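Local coordinates for geranyltranstransferase (Agrobacterium tumefaciens, PDB 2H8O), which probably condenses isopentenyl diphosphate with geranyl diphosphate to make farnesyl diphosphate, as a geranyltranstransferase of the trans-prenyltransferase family, at residues A[183-188]-A[223-228]; A[179-184]-A[230-235]; A[37-42]-A[324-329]; A[255-260]-A[303-308]; A[244-249]-A[313-318]. One frame throughout, in Å; residues are numbered along the deposited sequence.

Contact 1 of 5, residues A[183-188]-A[223-228]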
# COMPACT_ATOMS: atom_id res chain seq x y z
N ILE A 183 -6.36 -7.03 5.76
CA ILE A 183 -7.48 -6.15 6.17
C ILE A 183 -7.08 -5.35 7.40
O ILE A 183 -7.20 -4.13 7.44
CB ILE A 183 -8.79 -6.94 6.44
CG1 ILE A 183 -9.26 -7.70 5.19
CG2 ILE A 183 -9.90 -6.01 6.97
CD1 ILE A 183 -10.24 -8.82 5.54
N SER A 184 -6.58 -6.03 8.43
CA SER A 184 -6.26 -5.38 9.69
C SER A 184 -5.19 -4.30 9.50
O SER A 184 -5.28 -3.19 10.05
CB SER A 184 -5.78 -6.43 10.70
OG SER A 184 -5.55 -5.88 11.97
N LEU A 185 -4.17 -4.62 8.70
CA LEU A 185 -3.08 -3.66 8.48
C LEU A 185 -3.55 -2.45 7.65
O LEU A 185 -3.28 -1.30 7.99
CB LEU A 185 -1.87 -4.32 7.82
CG LEU A 185 -0.66 -3.40 7.69
CD1 LEU A 185 -0.28 -2.74 9.04
CD2 LEU A 185 0.53 -4.16 7.07
N ALA A 186 -4.33 -2.71 6.61
CA ALA A 186 -4.85 -1.66 5.76
C ALA A 186 -5.77 -0.72 6.54
O ALA A 186 -5.70 0.51 6.35
CB ALA A 186 -5.58 -2.27 4.55
N ARG A 187 -6.60 -1.29 7.42
CA ARG A 187 -7.51 -0.47 8.22
C ARG A 187 -6.71 0.34 9.22
O ARG A 187 -7.00 1.52 9.42
CB ARG A 187 -8.57 -1.32 8.94
CG ARG A 187 -9.46 -2.07 7.97
CD ARG A 187 -10.76 -1.39 7.61
NE ARG A 187 -11.38 -2.19 6.55
CZ ARG A 187 -12.26 -3.16 6.73
NH1 ARG A 187 -12.75 -3.44 7.93
NH2 ARG A 187 -12.70 -3.84 5.67
N ALA A 188 -5.70 -0.28 9.83
CA ALA A 188 -4.86 0.42 10.82
C ALA A 188 -4.01 1.52 10.19
O ALA A 188 -3.66 2.50 10.87
CB ALA A 188 -3.94 -0.55 11.54
N GLY A 223 -1.44 5.12 17.70
CA GLY A 223 -1.99 3.95 18.36
C GLY A 223 -2.27 2.77 17.45
O GLY A 223 -2.11 1.62 17.85
N ALA A 224 -2.74 3.04 16.23
CA ALA A 224 -3.32 1.99 15.39
C ALA A 224 -2.28 0.92 15.00
O ALA A 224 -2.58 -0.27 15.04
CB ALA A 224 -4.00 2.57 14.14
N LEU A 225 -1.06 1.33 14.67
CA LEU A 225 -0.01 0.36 14.30
C LEU A 225 0.41 -0.49 15.50
O LEU A 225 0.77 -1.64 15.33
CB LEU A 225 1.25 1.01 13.71
CG LEU A 225 1.08 1.64 12.33
CD1 LEU A 225 2.45 1.77 11.68
CD2 LEU A 225 0.16 0.83 11.42
N LEU A 226 0.38 0.10 16.70
CA LEU A 226 0.74 -0.63 17.94
C LEU A 226 -0.37 -1.63 18.33
O LEU A 226 -0.09 -2.76 18.73
CB LEU A 226 1.11 0.34 19.06
CG LEU A 226 2.38 1.16 18.79
CD1 LEU A 226 2.44 2.39 19.72
CD2 LEU A 226 3.66 0.29 18.90
N ARG A 227 -1.62 -1.22 18.18
CA ARG A 227 -2.78 -2.10 18.29
C ARG A 227 -2.66 -3.29 17.33
O ARG A 227 -2.77 -4.45 17.73
CB ARG A 227 -4.06 -1.29 18.02
CG ARG A 227 -5.34 -2.09 18.05
CD ARG A 227 -6.50 -1.28 17.44
NE ARG A 227 -6.43 -1.27 15.98
CZ ARG A 227 -6.83 -0.29 15.18
NH1 ARG A 227 -7.31 0.85 15.67
NH2 ARG A 227 -6.72 -0.44 13.86
N PHE A 228 -2.42 -2.98 16.06
CA PHE A 228 -2.26 -4.00 15.05
C PHE A 228 -1.11 -4.95 15.43
O PHE A 228 -1.24 -6.17 15.27
CB PHE A 228 -1.97 -3.37 13.68
CG PHE A 228 -1.51 -4.38 12.67
CD1 PHE A 228 -2.42 -5.12 11.92
CD2 PHE A 228 -0.16 -4.64 12.50
CE1 PHE A 228 -1.98 -6.09 11.03
CE2 PHE A 228 0.29 -5.62 11.61
CZ PHE A 228 -0.62 -6.34 10.88
O HOH W 1 -6.52 -3.01 12.39
O HOH W 2 -3.69 -7.43 13.73

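Contact 2 of 5, residues A[179-184]-A[230-235]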
# COMPACT_ATOMS: atom_id res chain seq x y z
N ALA A 179 -5.22 -12.99 4.66
CA ALA A 179 -6.29 -12.03 4.30
C ALA A 179 -6.70 -11.19 5.49
O ALA A 179 -6.84 -9.98 5.38
CB ALA A 179 -7.50 -12.75 3.69
N ALA A 180 -6.88 -11.83 6.65
CA ALA A 180 -7.25 -11.11 7.87
C ALA A 180 -6.22 -10.06 8.24
O ALA A 180 -6.55 -8.95 8.66
CB ALA A 180 -7.43 -12.09 9.02
N LEU A 181 -4.95 -10.40 8.08
CA LEU A 181 -3.86 -9.47 8.38
C LEU A 181 -3.83 -8.32 7.38
O LEU A 181 -3.53 -7.19 7.76
CB LEU A 181 -2.52 -10.20 8.32
CG LEU A 181 -2.19 -11.12 9.49
CD1 LEU A 181 -0.94 -11.92 9.19
CD2 LEU A 181 -2.00 -10.34 10.76
N VAL A 182 -4.07 -8.60 6.10
CA VAL A 182 -4.08 -7.55 5.09
C VAL A 182 -5.18 -6.53 5.43
O VAL A 182 -4.95 -5.30 5.41
CB VAL A 182 -4.26 -8.11 3.67
CG1 VAL A 182 -4.53 -6.96 2.65
CG2 VAL A 182 -3.01 -8.94 3.23
N ILE A 183 -6.36 -7.03 5.76
CA ILE A 183 -7.48 -6.15 6.17
C ILE A 183 -7.08 -5.35 7.40
O ILE A 183 -7.20 -4.13 7.44
CB ILE A 183 -8.79 -6.94 6.44
CG1 ILE A 183 -9.26 -7.70 5.19
CG2 ILE A 183 -9.90 -6.01 6.97
CD1 ILE A 183 -10.24 -8.82 5.54
N SER A 184 -6.58 -6.03 8.43
CA SER A 184 -6.26 -5.38 9.69
C SER A 184 -5.19 -4.30 9.50
O SER A 184 -5.28 -3.19 10.05
CB SER A 184 -5.78 -6.43 10.70
OG SER A 184 -5.55 -5.88 11.97
N CYS A 230 0.05 -6.05 18.17
CA CYS A 230 -0.34 -7.00 19.21
C CYS A 230 -1.45 -7.91 18.75
O CYS A 230 -1.41 -9.11 18.97
CB CYS A 230 -0.76 -6.24 20.44
SG CYS A 230 0.64 -5.35 21.20
N GLU A 231 -2.46 -7.33 18.11
CA GLU A 231 -3.58 -8.13 17.59
C GLU A 231 -3.12 -9.14 16.54
O GLU A 231 -3.65 -10.24 16.45
CB GLU A 231 -4.71 -7.22 17.06
CG GLU A 231 -5.98 -7.98 16.67
CD GLU A 231 -7.10 -7.09 16.17
OE1 GLU A 231 -6.91 -5.86 16.13
OE2 GLU A 231 -8.18 -7.62 15.84
N ALA A 232 -2.11 -8.75 15.76
CA ALA A 232 -1.56 -9.63 14.73
C ALA A 232 -1.09 -10.97 15.26
O ALA A 232 -1.19 -11.99 14.57
CB ALA A 232 -0.41 -8.94 14.00
N GLY A 233 -0.55 -10.99 16.48
CA GLY A 233 -0.10 -12.25 17.06
C GLY A 233 -1.23 -13.25 17.20
O GLY A 233 -1.07 -14.44 16.91
N ALA A 234 -2.38 -12.76 17.66
CA ALA A 234 -3.59 -13.57 17.77
C ALA A 234 -4.09 -14.04 16.40
O ALA A 234 -4.46 -15.20 16.24
CB ALA A 234 -4.69 -12.80 18.50
N ILE A 235 -4.06 -13.16 15.40
CA ILE A 235 -4.46 -13.56 14.05
C ILE A 235 -3.52 -14.65 13.50
O ILE A 235 -3.96 -15.68 12.95
CB ILE A 235 -4.48 -12.35 13.09
CG1 ILE A 235 -5.53 -11.36 13.55
CG2 ILE A 235 -4.76 -12.82 11.67
CD1 ILE A 235 -5.53 -10.10 12.73

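Contact 3 of 5, residues A[37-42]-A[324-329]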
# COMPACT_ATOMS: atom_id res chain seq x y z
N THR A 37 16.04 -5.17 31.85
CA THR A 37 17.09 -5.79 31.04
C THR A 37 16.50 -6.88 30.14
O THR A 37 16.85 -6.99 28.97
CB THR A 37 18.22 -6.40 31.91
OG1 THR A 37 18.80 -5.38 32.73
CG2 THR A 37 19.30 -7.01 31.04
N ASN A 38 15.60 -7.69 30.70
CA ASN A 38 14.93 -8.73 29.92
C ASN A 38 14.29 -8.14 28.66
O ASN A 38 14.52 -8.64 27.55
CB ASN A 38 13.88 -9.45 30.77
CG ASN A 38 13.38 -10.73 30.13
OD1 ASN A 38 14.14 -11.47 29.50
ND2 ASN A 38 12.10 -11.01 30.31
N PHE A 39 13.51 -7.07 28.82
CA PHE A 39 12.91 -6.40 27.68
C PHE A 39 13.95 -5.81 26.73
O PHE A 39 13.86 -6.04 25.53
CB PHE A 39 11.94 -5.29 28.12
CG PHE A 39 11.55 -4.38 26.99
CD1 PHE A 39 10.56 -4.76 26.10
CD2 PHE A 39 12.21 -3.19 26.78
CE1 PHE A 39 10.20 -3.94 25.06
CE2 PHE A 39 11.87 -2.38 25.72
CZ PHE A 39 10.87 -2.74 24.86
N GLU A 40 14.92 -5.06 27.26
CA GLU A 40 15.87 -4.34 26.41
C GLU A 40 16.65 -5.32 25.55
O GLU A 40 16.90 -5.06 24.37
CB GLU A 40 16.86 -3.53 27.25
CG GLU A 40 16.22 -2.47 28.15
CD GLU A 40 16.45 -1.05 27.67
OE1 GLU A 40 15.70 -0.61 26.77
OE2 GLU A 40 17.36 -0.37 28.21
N THR A 41 17.03 -6.43 26.16
CA THR A 41 17.78 -7.48 25.48
C THR A 41 16.94 -8.14 24.39
O THR A 41 17.41 -8.32 23.26
CB THR A 41 18.29 -8.53 26.51
OG1 THR A 41 19.22 -7.92 27.41
CG2 THR A 41 19.01 -9.70 25.83
N ARG A 42 15.69 -8.48 24.70
CA ARG A 42 14.82 -9.06 23.69
C ARG A 42 14.50 -8.06 22.59
O ARG A 42 14.37 -8.44 21.43
CB ARG A 42 13.53 -9.61 24.32
CG ARG A 42 12.60 -10.29 23.31
CD ARG A 42 13.24 -11.46 22.58
NE ARG A 42 13.68 -12.44 23.56
CZ ARG A 42 12.89 -13.33 24.16
NH1 ARG A 42 11.61 -13.41 23.85
NH2 ARG A 42 13.39 -14.15 25.06
N ILE A 324 4.62 -7.81 29.34
CA ILE A 324 4.36 -6.94 30.49
C ILE A 324 5.55 -6.00 30.73
O ILE A 324 5.36 -4.82 31.00
CB ILE A 324 3.99 -7.77 31.73
CG1 ILE A 324 2.60 -8.35 31.53
CG2 ILE A 324 4.04 -6.92 33.02
CD1 ILE A 324 2.19 -9.33 32.58
N ALA A 325 6.77 -6.51 30.55
CA ALA A 325 7.99 -5.70 30.66
C ALA A 325 8.02 -4.60 29.59
O ALA A 325 8.48 -3.49 29.85
CB ALA A 325 9.23 -6.56 30.55
N ALA A 326 7.52 -4.91 28.40
CA ALA A 326 7.43 -3.92 27.34
C ALA A 326 6.50 -2.78 27.77
O ALA A 326 6.82 -1.62 27.58
CB ALA A 326 6.94 -4.54 26.05
N ALA A 327 5.36 -3.13 28.35
CA ALA A 327 4.43 -2.11 28.82
C ALA A 327 5.12 -1.19 29.83
O ALA A 327 5.02 0.03 29.75
CB ALA A 327 3.16 -2.75 29.42
N ARG A 328 5.85 -1.78 30.77
CA ARG A 328 6.55 -1.00 31.78
C ARG A 328 7.69 -0.16 31.18
O ARG A 328 7.87 0.98 31.57
CB ARG A 328 7.08 -1.91 32.89
CG ARG A 328 7.07 -1.25 34.26
CD ARG A 328 7.21 -2.27 35.38
NE ARG A 328 8.54 -2.88 35.44
CZ ARG A 328 9.61 -2.35 36.03
NH1 ARG A 328 9.55 -1.15 36.61
NH2 ARG A 328 10.75 -3.01 36.04
N PHE A 329 8.43 -0.72 30.23
CA PHE A 329 9.52 0.04 29.59
C PHE A 329 8.99 1.27 28.87
O PHE A 329 9.51 2.38 29.04
CB PHE A 329 10.29 -0.82 28.58
CG PHE A 329 11.25 -0.03 27.70
CD1 PHE A 329 12.50 0.33 28.18
CD2 PHE A 329 10.90 0.33 26.40
CE1 PHE A 329 13.40 1.06 27.38
CE2 PHE A 329 11.78 1.05 25.59
CZ PHE A 329 13.04 1.41 26.07

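Contact 4 of 5, residues A[255-260]-A[303-308]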
# COMPACT_ATOMS: atom_id res chain seq x y z
N GLY A 255 -0.31 1.54 23.08
CA GLY A 255 -0.29 2.75 22.27
C GLY A 255 -0.63 3.99 23.07
O GLY A 255 -0.02 5.02 22.88
N LEU A 256 -1.61 3.88 23.96
CA LEU A 256 -1.97 4.97 24.86
C LEU A 256 -0.74 5.34 25.72
O LEU A 256 -0.43 6.53 25.89
CB LEU A 256 -3.17 4.57 25.75
CG LEU A 256 -4.53 4.39 25.04
CD1 LEU A 256 -5.59 3.69 25.93
CD2 LEU A 256 -5.02 5.74 24.59
N SER A 257 -0.05 4.34 26.24
CA SER A 257 1.12 4.59 27.07
C SER A 257 2.28 5.17 26.26
O SER A 257 2.98 6.08 26.72
CB SER A 257 1.57 3.29 27.77
OG SER A 257 0.61 2.89 28.74
N PHE A 258 2.48 4.64 25.06
CA PHE A 258 3.52 5.10 24.15
C PHE A 258 3.39 6.60 23.88
O PHE A 258 4.36 7.35 23.98
CB PHE A 258 3.45 4.29 22.86
CG PHE A 258 4.44 4.69 21.80
CD1 PHE A 258 5.63 3.99 21.65
CD2 PHE A 258 4.16 5.73 20.93
CE1 PHE A 258 6.54 4.34 20.67
CE2 PHE A 258 5.05 6.09 19.95
CZ PHE A 258 6.24 5.40 19.81
N GLN A 259 2.16 7.03 23.60
CA GLN A 259 1.88 8.43 23.29
C GLN A 259 2.12 9.34 24.50
O GLN A 259 2.81 10.36 24.39
CB GLN A 259 0.43 8.57 22.81
CG GLN A 259 0.05 9.96 22.36
CD GLN A 259 0.87 10.41 21.17
OE1 GLN A 259 1.00 9.68 20.18
NE2 GLN A 259 1.46 11.61 21.27
N LEU A 260 1.56 8.98 25.66
CA LEU A 260 1.72 9.77 26.89
C LEU A 260 3.18 9.88 27.30
O LEU A 260 3.66 10.97 27.60
CB LEU A 260 0.95 9.14 28.04
CG LEU A 260 -0.48 9.54 28.32
CD1 LEU A 260 -0.96 8.80 29.55
CD2 LEU A 260 -0.61 11.05 28.52
N GLN A 303 0.66 5.14 34.71
CA GLN A 303 0.74 4.09 35.71
C GLN A 303 -0.49 3.18 35.63
O GLN A 303 -0.37 1.97 35.74
CB GLN A 303 0.85 4.73 37.10
CG GLN A 303 1.59 3.92 38.14
CD GLN A 303 1.69 4.64 39.49
OE1 GLN A 303 1.06 5.67 39.71
NE2 GLN A 303 2.49 4.08 40.40
N GLU A 304 -1.67 3.79 35.47
CA GLU A 304 -2.92 3.05 35.34
C GLU A 304 -2.91 2.14 34.12
O GLU A 304 -3.31 0.98 34.20
CB GLU A 304 -4.12 4.01 35.21
CG GLU A 304 -4.50 4.73 36.49
CD GLU A 304 -5.54 5.82 36.26
OE1 GLU A 304 -6.27 5.77 35.23
OE2 GLU A 304 -5.65 6.73 37.11
N GLN A 305 -2.47 2.68 32.99
CA GLN A 305 -2.43 1.92 31.73
C GLN A 305 -1.48 0.73 31.77
O GLN A 305 -1.77 -0.32 31.19
CB GLN A 305 -2.09 2.84 30.55
CG GLN A 305 -3.26 3.70 30.16
CD GLN A 305 -2.88 4.91 29.37
OE1 GLN A 305 -1.70 5.12 29.04
NE2 GLN A 305 -3.87 5.73 29.05
N VAL A 306 -0.35 0.86 32.47
CA VAL A 306 0.56 -0.27 32.64
C VAL A 306 -0.10 -1.34 33.49
O VAL A 306 0.02 -2.53 33.20
CB VAL A 306 1.91 0.14 33.30
CG1 VAL A 306 2.70 -1.09 33.66
CG2 VAL A 306 2.70 1.03 32.38
N ALA A 307 -0.79 -0.92 34.55
CA ALA A 307 -1.51 -1.86 35.40
C ALA A 307 -2.61 -2.59 34.62
O ALA A 307 -2.76 -3.80 34.73
CB ALA A 307 -2.11 -1.11 36.59
N GLU A 308 -3.37 -1.84 33.81
CA GLU A 308 -4.42 -2.42 32.99
C GLU A 308 -3.86 -3.38 31.95
O GLU A 308 -4.44 -4.45 31.73
CB GLU A 308 -5.22 -1.33 32.29
CG GLU A 308 -6.07 -0.51 33.24
CD GLU A 308 -6.65 0.72 32.61
OE1 GLU A 308 -6.33 1.01 31.43
OE2 GLU A 308 -7.46 1.39 33.28

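Contact 5 of 5, residues A[244-249]-A[313-318]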
# COMPACT_ATOMS: atom_id res chain seq x y z
N ARG A 244 -8.11 -12.82 20.54
CA ARG A 244 -7.80 -11.74 19.60
C ARG A 244 -8.21 -10.38 20.19
O ARG A 244 -7.44 -9.44 20.15
CB ARG A 244 -8.47 -12.00 18.26
CG ARG A 244 -8.22 -10.92 17.25
CD ARG A 244 -8.67 -11.32 15.88
NE ARG A 244 -8.67 -10.16 14.99
CZ ARG A 244 -9.02 -10.20 13.71
NH1 ARG A 244 -9.38 -11.34 13.13
NH2 ARG A 244 -9.02 -9.07 13.00
N GLN A 245 -9.42 -10.28 20.75
CA GLN A 245 -9.84 -9.04 21.41
C GLN A 245 -8.93 -8.67 22.56
O GLN A 245 -8.63 -7.50 22.74
CB GLN A 245 -11.30 -9.10 21.93
CG GLN A 245 -12.33 -8.95 20.86
CD GLN A 245 -12.07 -7.74 20.00
OE1 GLN A 245 -11.94 -6.63 20.50
NE2 GLN A 245 -11.89 -7.96 18.69
N ARG A 246 -8.52 -9.65 23.36
CA ARG A 246 -7.63 -9.42 24.50
C ARG A 246 -6.32 -8.77 24.01
O ARG A 246 -5.86 -7.77 24.57
CB ARG A 246 -7.34 -10.73 25.23
CG ARG A 246 -6.43 -10.59 26.45
CD ARG A 246 -6.40 -11.87 27.30
NE ARG A 246 -7.76 -12.18 27.79
CZ ARG A 246 -8.35 -11.66 28.87
NH1 ARG A 246 -7.71 -10.82 29.69
NH2 ARG A 246 -9.60 -12.00 29.18
N LEU A 247 -5.72 -9.36 22.98
CA LEU A 247 -4.45 -8.81 22.47
C LEU A 247 -4.62 -7.44 21.82
O LEU A 247 -3.76 -6.58 21.98
CB LEU A 247 -3.72 -9.82 21.57
CG LEU A 247 -2.73 -10.74 22.29
CD1 LEU A 247 -1.53 -9.95 22.80
CD2 LEU A 247 -3.38 -11.50 23.44
N ARG A 248 -5.72 -7.24 21.10
CA ARG A 248 -6.10 -5.90 20.61
C ARG A 248 -6.15 -4.86 21.75
O ARG A 248 -5.53 -3.74 21.71
CB ARG A 248 -7.42 -5.99 19.84
CG ARG A 248 -7.85 -4.71 19.16
CD ARG A 248 -9.26 -4.85 18.61
NE ARG A 248 -9.82 -3.60 18.10
CZ ARG A 248 -9.58 -3.10 16.90
NH1 ARG A 248 -8.78 -3.72 16.05
NH2 ARG A 248 -10.16 -1.95 16.53
N LEU A 249 -6.90 -5.19 22.79
CA LEU A 249 -7.01 -4.29 23.91
C LEU A 249 -5.64 -4.00 24.53
O LEU A 249 -5.33 -2.85 24.87
CB LEU A 249 -7.95 -4.85 24.97
CG LEU A 249 -9.45 -4.89 24.82
CD1 LEU A 249 -10.01 -5.30 26.17
CD2 LEU A 249 -10.02 -3.54 24.40
N LEU A 313 -3.05 -9.54 30.51
CA LEU A 313 -2.26 -10.72 30.19
C LEU A 313 -2.05 -11.66 31.36
O LEU A 313 -1.33 -12.66 31.23
CB LEU A 313 -0.90 -10.30 29.63
CG LEU A 313 -0.96 -9.48 28.34
CD1 LEU A 313 0.45 -9.37 27.71
CD2 LEU A 313 -1.99 -10.02 27.32
N ALA A 314 -2.69 -11.36 32.49
CA ALA A 314 -2.61 -12.19 33.69
C ALA A 314 -2.86 -13.66 33.41
O ALA A 314 -2.16 -14.51 33.96
CB ALA A 314 -3.60 -11.69 34.74
N PRO A 315 -3.87 -13.98 32.57
CA PRO A 315 -4.18 -15.41 32.40
C PRO A 315 -3.05 -16.26 31.81
O PRO A 315 -3.08 -17.49 31.95
CB PRO A 315 -5.38 -15.40 31.45
CG PRO A 315 -5.99 -14.07 31.63
CD PRO A 315 -4.82 -13.14 31.82
N TYR A 316 -2.07 -15.64 31.16
CA TYR A 316 -0.95 -16.36 30.56
C TYR A 316 0.21 -16.59 31.51
O TYR A 316 1.18 -17.25 31.13
CB TYR A 316 -0.45 -15.63 29.30
CG TYR A 316 -1.54 -15.47 28.29
CD1 TYR A 316 -1.86 -16.50 27.40
CD2 TYR A 316 -2.29 -14.30 28.24
CE1 TYR A 316 -2.90 -16.34 26.48
CE2 TYR A 316 -3.32 -14.15 27.34
CZ TYR A 316 -3.62 -15.17 26.47
OH TYR A 316 -4.66 -14.97 25.58
N GLY A 317 0.13 -16.06 32.74
CA GLY A 317 1.16 -16.28 33.75
C GLY A 317 2.54 -15.79 33.34
O GLY A 317 2.67 -14.75 32.70
N GLU A 318 3.56 -16.57 33.69
CA GLU A 318 4.96 -16.17 33.44
C GLU A 318 5.25 -15.92 31.98
O GLU A 318 6.18 -15.16 31.64
CB GLU A 318 5.92 -17.27 33.93
CG GLU A 318 5.75 -17.71 35.36
CD GLU A 318 6.20 -16.67 36.36
OE1 GLU A 318 6.35 -15.49 35.98
OE2 GLU A 318 6.40 -17.05 37.54

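Contact 1 of 5, residues A[183-188]-A[223-228]
Leu185 lays its CD1 methyl over the middle of the Phe228 ring, 3.9 Å from the centroid and only 9° off the ring normal, a well-centred CH-pi contact. The edge of the same ring meets a different kind of group: Ser184 OG lies near the ring plane, 3.2 Å from Phe228 CD1. One turn further on, Ala188 acts as a knob in a hole made by Ala224, Leu225, Arg227 and Phe228, its CB 4.1 Å from Ala224 CB. So small a knob lets the backbones come close, and Ala188 O reaches within 3.3 Å of Ala224 CB. This single knob in a hole joins two segments at 165°, on neighbouring antiparallel helices of the all-alpha isoprenoid synthase fold. Two waters fill out the polar side. One donates to Ser184 O, accepts from Arg227 NH2 at 3.0 Å and also bonds Ser184 OG; the other links Ser184 OG to Phe228 O. Arg227 reaches the first water because its chain, extended at first, bends at chi3 (77°). Further out, Leu114 and Leu117 of helix 104-125 pack against Leu185, while Asp65 of the second subunit forms a long, weak ion pair with Arg227.

Contact 2 of 5, residues A[179-184]-A[230-235]
The carboxylate of Glu231 is the one flat side-chain group that reaches this interface, and it does so loosely, with OE1 4.4 Å from Ser184 OG. No atom of the facing helix lies against it as a bonded partner; instead its two oxygens are held from helix 241-267, OE2 by a salt bridge to Arg244 and OE1 by another to Arg248. Two arginines on one carboxylate would be expected to hold its rotation and to stabilise its negative charge.

Away from Glu231 the contact is aliphatic. Ile235 is the main wedge: its CG2 branch stands anti to the backbone N and reaches the 179-184 helix, where it meets Ala180 CB at 3.8 Å and, at the same distance, Leu181 CG. Leu181 and Ile235 run past each other in opposite directions, so they touch along their flanks. The CD2 branch of Leu181 also slips beside Ile235 CD1 (4.0 Å) and finds Ala232 CB at 3.9 Å. Ile235 CD1 extends further to Ser184 CB, 4.2 Å away, touching the carbon of that residue.

The axes of segments 179-184 and 230-235 lie 10.2 Å apart, nearly antiparallel at 164°; they belong to helices 175-189 and 211-237 of the helical bundle, with Ile166 of helix 148-167 backing Leu181. Chemically, the join between these two segments rests on branched aliphatic groups set against alanine methyls, so shape and dispersion hold it, while the nearby charge is answered by a third helix.

Contact 3 of 5, residues A[37-42]-A[324-329]
Phe39 and Phe329 carry this contact, their side chains crossing at about a right angle while the ring planes are turned only 31° from each other. The centroids are 4.5 Å apart, an oblique arrangement that is neither a stack nor an edge-to-face pair; the closest carbons of the two rings are modelled nearer than carbons can sit, so the fine detail of their overlap is doubtful. A sounder feature is the approach of the Phe329 CB methylene over a face of the Phe39 ring, 3.9 Å from its centroid, as a CH-pi contact. Both phenyl groups are swung anti to their backbone nitrogens (chi1 167° for Phe39), which sends each ring across the gap between the helices.

Phe39 also rests on small residues: ring atom CE1 touches Ala326 CB at 3.5 Å, and CB meets Ala325 CB at 3.9 Å. These two methyls let the backbones come within 5.8 Å, CA to CA, at Phe39 and Ala325. Glu40, its chain bent at chi2, brings OE1 obliquely to the Phe329 ring, with the carboxylate plane tilted 40° from it; the modelled distance is as doubtful as the ring overlap.

The segments 37-42 and 324-329 cross almost perpendicularly, bringing together helices 34-57 and 321-331, the first and last of the modelled chain. Phe91 of helix 88-99 meets Phe39 edge-to-face and also touches Ala326, while helix 295-312 packs against 321-331 through Ala309 and Ser310.

Contact 4 of 5, residues A[255-260]-A[303-308]
Ser257 OG is the polar atom on which this contact turns: it lies 3.2 Å from Gln305 OE1 across the interface, and Lys253 O, one turn back on its own helix, is a second acceptor. With one hydroxyl proton for two acceptors, the bond to Gln305 is not a settled one. Gln305 reaches over with CG beside its backbone N (chi1 -75°) and the chain extended beyond, which presents the amide directly to the 255-260 helix. There the amide lies against carbon as well as oxygen. Leu256 CB sits 3.6 Å from Gln305 NE2, the two side chains crossing at about a right angle, and Leu260 CD1 approaches Gln305 OE1 at 3.8 Å. The methylene Gln305 CB also comes to 3.3 Å from Ser257 OG, so the serine is hemmed in by the same side chain it faces. One glutamine thus supplies most of the bridge between two antiparallel segments, 255-260 and 303-308, whose axes pass 9.4 Å apart. Helices 241-267 and 295-312 are further tied by a salt bridge from Glu308 to Lys253. On the far side of helix 241-267, Phe258 packs on helices 88-99, 211-237 and 321-331. Val306, on helix 295-312, touches Ala331 of helix 321-331.

Contact 5 of 5, residues A[244-249]-A[313-318]
Arg246 leaves its helix with CG trans to the backbone N (chi1 -179°) and turns sharply at chi3 (-60°), so that its aliphatic part passes the phenol of Tyr316 before the guanidinium comes to lie beside Pro315. Tyr316 in turn carries its ring on the side of its own backbone N, reaching back to the helix. The two side chains therefore slide by each other in opposite directions. Arg246 CD sits at the edge of the tyrosine ring, near its plane, 3.8 Å from CE2 and 3.9 Å from OH of Tyr316. The guanidinium is turned 64° from that ring, and Pro315 CG covers one of its faces off-centre, 4.2 Å from Arg246 NH1.

Both polar ends are tied just beyond the segments. Arg246 NH1 hydrogen-bonds Leu312 O at the close of helix 295-312, a setting in which its charge may also be favoured by the helix dipole, and Tyr316 OH bonds Glu243. On the inner side, Leu247 CD2 meets Leu313 CD2 at 4.4 Å, and the same methyl approaches Tyr316 OH at 4.3 Å; Leu100 packs on both Leu247 and Tyr316.

After Leu313 the chain makes a 3-10 turn, with Tyr316 N bonded to Leu313 O at 3.1 Å. This is a helix-connecting turn fastened onto an adjacent helix of an all-alpha prenyltransferase bundle, joining helix 295-312 to helix 321-331.

Overall arrangement
The five contacts lie among packed helices of one all-alpha bundle. Contacts 1 and 2, centred 8 Å apart, are successive levels of the same antiparallel pair, helices 175-189 and 211-237, and both lie by the subunit interface. Helix 241-267 follows and serves contacts 4 and 5, whose centres lie 15 Å apart, against helix 295-312 and the loop after it. Salt bridges link contact 2 to contact 5, and Leu226 with Phe258 joins contact 1 to contact 4. Contact 3, centred 14 Å from contact 4, spans all the others in sequence and joins the first and last modelled helices; no other chain touches the segments of contacts 3 and 4.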